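PDB 3MD1: nuclear and cytoplasmic polyadenylated RNA-binding protein PUB1 from Saccharomyces cerevisiae, which binds polyadenylated RNA, with a preference for poly(U), may accompany mRNA from nucleus to cytoplasm, and is represented here by its second RRM domain. Local coordinates for residues 13-16 and 17-21; 55-58 and 59-63. One frame throughout, in Å; residues are numbered along the deposited sequence.

Interaction 1: residues 13-16 and 17-21; sequences VDDE and TLRNA
Asp14 caps the first turn of helix 15-22 through Thr17. This is the first helix of the RRM fold, whose two helices pack on one side of an antiparallel sheet. Asp14 and Thr17 cross at about a right angle, and a single carboxylate oxygen, Asp14 OD1, takes two bonds. The backbone N of Thr17 meets it at 3.0 Å, nearly on the line of its C-O bond. The hydroxyl Thr17 OG1 donates to the same Asp14 OD1 at 2.9 Å, from the syn side and 28° out of the carboxylate plane. The two donors come from opposite faces of that plane. Asp14 CG sits between its own N and carbonyl carbon (chi1 54°), which turns OD1 back over the start of the helix. Thr17 keeps OG1 beside its own N, and its other branch, CG2, packs 4.0 Å from Val13 CG1. Val13 CG1 also lies 4.1 Å from Leu18 CB. Val33 of strand 28-35 touches both Val13 and Leu18.

Asp15 and Arg19 meet differently. The guanidinium lies across Asp15, with the carboxylate and guanidinium planes 35° apart. Asp15 OD2 is 3.7 Å from Arg19 NH2, well out of the guanidinium plane. This long salt bridge is one of charge alone. The firmer polar partners lie on the 28-35 strand: Val33 N for Asp15 OD1 and Gly31 O for Arg19 NE. Asp15 CB sits 3.6 Å above the plane of the Arg19 guanidinium, over its centre.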
# COMPACT_ATOMS: atom_id res chain seq x y z
N VAL A 13 7.99 -7.99 2.02
CA VAL A 13 7.11 -7.57 0.93
C VAL A 13 7.85 -6.59 0.03
O VAL A 13 8.24 -5.50 0.48
CB VAL A 13 5.79 -6.94 1.46
CG1 VAL A 13 5.03 -6.26 0.33
CG2 VAL A 13 4.91 -8.02 2.11
N ASP A 14 8.07 -6.99 -1.22
CA ASP A 14 8.70 -6.10 -2.20
C ASP A 14 7.64 -5.49 -3.11
O ASP A 14 6.43 -5.74 -2.93
CB ASP A 14 9.78 -6.85 -3.01
CG ASP A 14 9.27 -8.12 -3.66
OD1 ASP A 14 8.04 -8.38 -3.66
OD2 ASP A 14 10.11 -8.87 -4.18
N ASP A 15 8.07 -4.68 -4.08
CA ASP A 15 7.14 -4.02 -4.99
C ASP A 15 6.23 -5.03 -5.68
O ASP A 15 5.03 -4.82 -5.76
CB ASP A 15 7.89 -3.20 -6.05
CG ASP A 15 8.44 -1.90 -5.51
OD1 ASP A 15 8.03 -1.48 -4.40
OD2 ASP A 15 9.29 -1.28 -6.20
N GLU A 16 6.82 -6.12 -6.17
CA GLU A 16 6.06 -7.17 -6.86
C GLU A 16 4.93 -7.73 -6.00
O GLU A 16 3.79 -7.87 -6.47
CB GLU A 16 6.99 -8.30 -7.32
CG GLU A 16 6.33 -9.38 -8.16
CD GLU A 16 7.25 -10.54 -8.44
OE1 GLU A 16 6.75 -11.64 -8.78
OE2 GLU A 16 8.48 -10.37 -8.32
N THR A 17 5.24 -8.05 -4.75
CA THR A 17 4.26 -8.58 -3.80
C THR A 17 3.12 -7.58 -3.53
O THR A 17 1.94 -7.93 -3.59
CB THR A 17 4.95 -9.06 -2.49
OG1 THR A 17 5.91 -10.08 -2.80
CG2 THR A 17 3.92 -9.63 -1.51
N LEU A 18 3.49 -6.33 -3.26
CA LEU A 18 2.50 -5.29 -2.99
C LEU A 18 1.60 -5.05 -4.21
O LEU A 18 0.37 -5.03 -4.08
CB LEU A 18 3.17 -3.99 -2.52
CG LEU A 18 2.19 -2.84 -2.29
CD1 LEU A 18 1.24 -3.09 -1.11
CD2 LEU A 18 2.94 -1.52 -2.14
N ARG A 19 2.21 -4.90 -5.38
CA ARG A 19 1.44 -4.69 -6.62
C ARG A 19 0.47 -5.81 -6.92
O ARG A 19 -0.67 -5.55 -7.29
CB ARG A 19 2.38 -4.49 -7.81
CG ARG A 19 3.05 -3.14 -7.79
CD ARG A 19 4.33 -3.18 -8.57
NE ARG A 19 5.03 -1.90 -8.46
CZ ARG A 19 6.25 -1.66 -8.91
NH1 ARG A 19 6.95 -2.63 -9.51
NH2 ARG A 19 6.78 -0.46 -8.76
N ASN A 20 0.92 -7.05 -6.73
CA ASN A 20 0.07 -8.23 -6.95
C ASN A 20 -1.18 -8.23 -6.07
O ASN A 20 -2.23 -8.77 -6.47
CB ASN A 20 0.86 -9.52 -6.74
CG ASN A 20 1.73 -9.90 -7.94
OD1 ASN A 20 1.66 -9.29 -9.01
ND2 ASN A 20 2.55 -10.93 -7.75
N ALA A 21 -1.07 -7.63 -4.88
CA ALA A 21 -2.18 -7.57 -3.93
C ALA A 21 -3.24 -6.55 -4.33
O ALA A 21 -4.41 -6.69 -3.94
CB ALA A 21 -1.67 -7.30 -2.53

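Interaction 2: residues 55-58 and 59-63; sequences DAQN and AMDSM
Gln57 and Asp61 are joined by a side-chain hydrogen bond one turn apart on helix 53-63. Gln57 NE2 donates to Asp61 OD2 at 3.0 Å, and the N-H points almost straight at it (171°). The oxygen lies in the amide plane of Gln57. Seen from Asp61, the donor comes from the syn side but 26° out of the carboxylate plane. Gln57 leaves the backbone with CG anti to N and then bends at chi2 (75°), which brings the amide back to Asp61.

One water donates to both Asn58 OD1 and Asp61 OD2, at 2.8 Å from Asn58 OD1. Asp61 OD2 thus accepts from both the amide and the water. With an alanine here in place of Gln57 the amide is gone, and the Asp61 carboxylate, left with the water alone of these two donors, is likely to be freer to turn.

Backbone bonds link each residue to the fourth one on. Ala59 N, Met60 N, Asp61 N and Ser62 N donate to the carbonyl oxygens of Asp55, Ala56, Gln57 and Asn58. This is the second helix of the RRM fold, and its inner face lies against the sheet. Ala56 and Ala59 touch Phe50, and Met60 touches Leu4 and Trp77. At the start of the segment, Asp55 OD2 bonds to the hydroxyl of Ser27.

Met60 also meets Gln57. Its chain bends at chi3, and its methyl CE lies 3.7 Å from the amide nitrogen Gln57 NE2 and 4.0 Å from Gln57 CD.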
# COMPACT_ATOMS: atom_id res chain seq x y z
N ASP A 55 -13.03 4.45 -6.13
CA ASP A 55 -12.33 3.19 -6.33
C ASP A 55 -11.17 2.99 -5.34
O ASP A 55 -10.95 1.88 -4.85
CB ASP A 55 -11.84 3.09 -7.78
CG ASP A 55 -12.98 2.83 -8.77
OD1 ASP A 55 -14.00 2.21 -8.38
OD2 ASP A 55 -12.87 3.22 -9.95
N ALA A 56 -10.42 4.05 -5.05
CA ALA A 56 -9.41 3.98 -4.00
C ALA A 56 -10.06 3.67 -2.64
O ALA A 56 -9.58 2.82 -1.88
CB ALA A 56 -8.60 5.27 -3.93
N GLN A 57 -11.18 4.34 -2.35
CA GLN A 57 -11.94 4.11 -1.12
C GLN A 57 -12.38 2.65 -1.01
O GLN A 57 -12.21 2.03 0.03
CB GLN A 57 -13.16 5.04 -1.05
CG GLN A 57 -14.01 4.88 0.23
CD GLN A 57 -13.36 5.48 1.47
OE1 GLN A 57 -12.99 6.66 1.49
NE2 GLN A 57 -13.22 4.67 2.52
N ASN A 58 -12.94 2.11 -2.09
CA ASN A 58 -13.39 0.72 -2.05
C ASN A 58 -12.25 -0.30 -1.91
O ASN A 58 -12.40 -1.30 -1.22
CB ASN A 58 -14.22 0.38 -3.28
CG ASN A 58 -15.54 1.13 -3.32
OD1 ASN A 58 -16.10 1.49 -2.28
ND2 ASN A 58 -16.06 1.35 -4.53
N ALA A 59 -11.11 -0.03 -2.54
CA ALA A 59 -9.97 -0.93 -2.44
C ALA A 59 -9.45 -0.93 -1.01
O ALA A 59 -9.14 -1.98 -0.43
CB ALA A 59 -8.89 -0.53 -3.41
N MET A 60 -9.35 0.26 -0.43
CA MET A 60 -8.99 0.39 0.97
C MET A 60 -9.91 -0.44 1.85
O MET A 60 -9.45 -1.20 2.70
CB MET A 60 -9.03 1.86 1.39
CG MET A 60 -8.97 2.06 2.90
SD MET A 60 -8.47 3.71 3.42
CE MET A 60 -9.49 4.77 2.38
N ASP A 61 -11.22 -0.29 1.66
CA ASP A 61 -12.17 -0.94 2.55
C ASP A 61 -12.16 -2.45 2.35
O ASP A 61 -12.23 -3.22 3.30
CB ASP A 61 -13.58 -0.32 2.40
CG ASP A 61 -13.63 1.14 2.88
OD1 ASP A 61 -12.85 1.50 3.80
OD2 ASP A 61 -14.43 1.94 2.32
N SER A 62 -12.01 -2.85 1.10
CA SER A 62 -11.91 -4.25 0.73
C SER A 62 -10.71 -4.96 1.37
O SER A 62 -10.82 -6.11 1.79
CB SER A 62 -11.80 -4.32 -0.79
OG SER A 62 -12.23 -5.55 -1.27
N MET A 63 -9.58 -4.27 1.43
CA MET A 63 -8.31 -4.84 1.90
C MET A 63 -7.95 -4.52 3.35
O MET A 63 -6.96 -5.04 3.88
CB MET A 63 -7.15 -4.39 0.98
CG MET A 63 -7.30 -4.89 -0.45
SD MET A 63 -7.22 -6.69 -0.60
CE MET A 63 -5.44 -6.91 -0.72
O HOH W 1 -16.21 1.40 0.48

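Interactions 1 and 2 lie on the two helices of one RRM domain, with centres about 17 Å apart. Interaction 1 comes first along the chain and takes in the N-cap and nearly all of helix 15-22. Interaction 2 takes in most of helix 53-63, up to its end. The two touch where Met63 CE packs 3.4 Å from Ala21 O. Both helices lean on the same antiparallel sheet. Among their contacts, residues 13-21 touch strands 28-35 and 67-68, and residues 55-63 touch 2-7, 45-50 and 71-77. No RNA is bound here. A glycerol, probably from the crystallisation liquor, lies about 4 Å from the side chain of Met60.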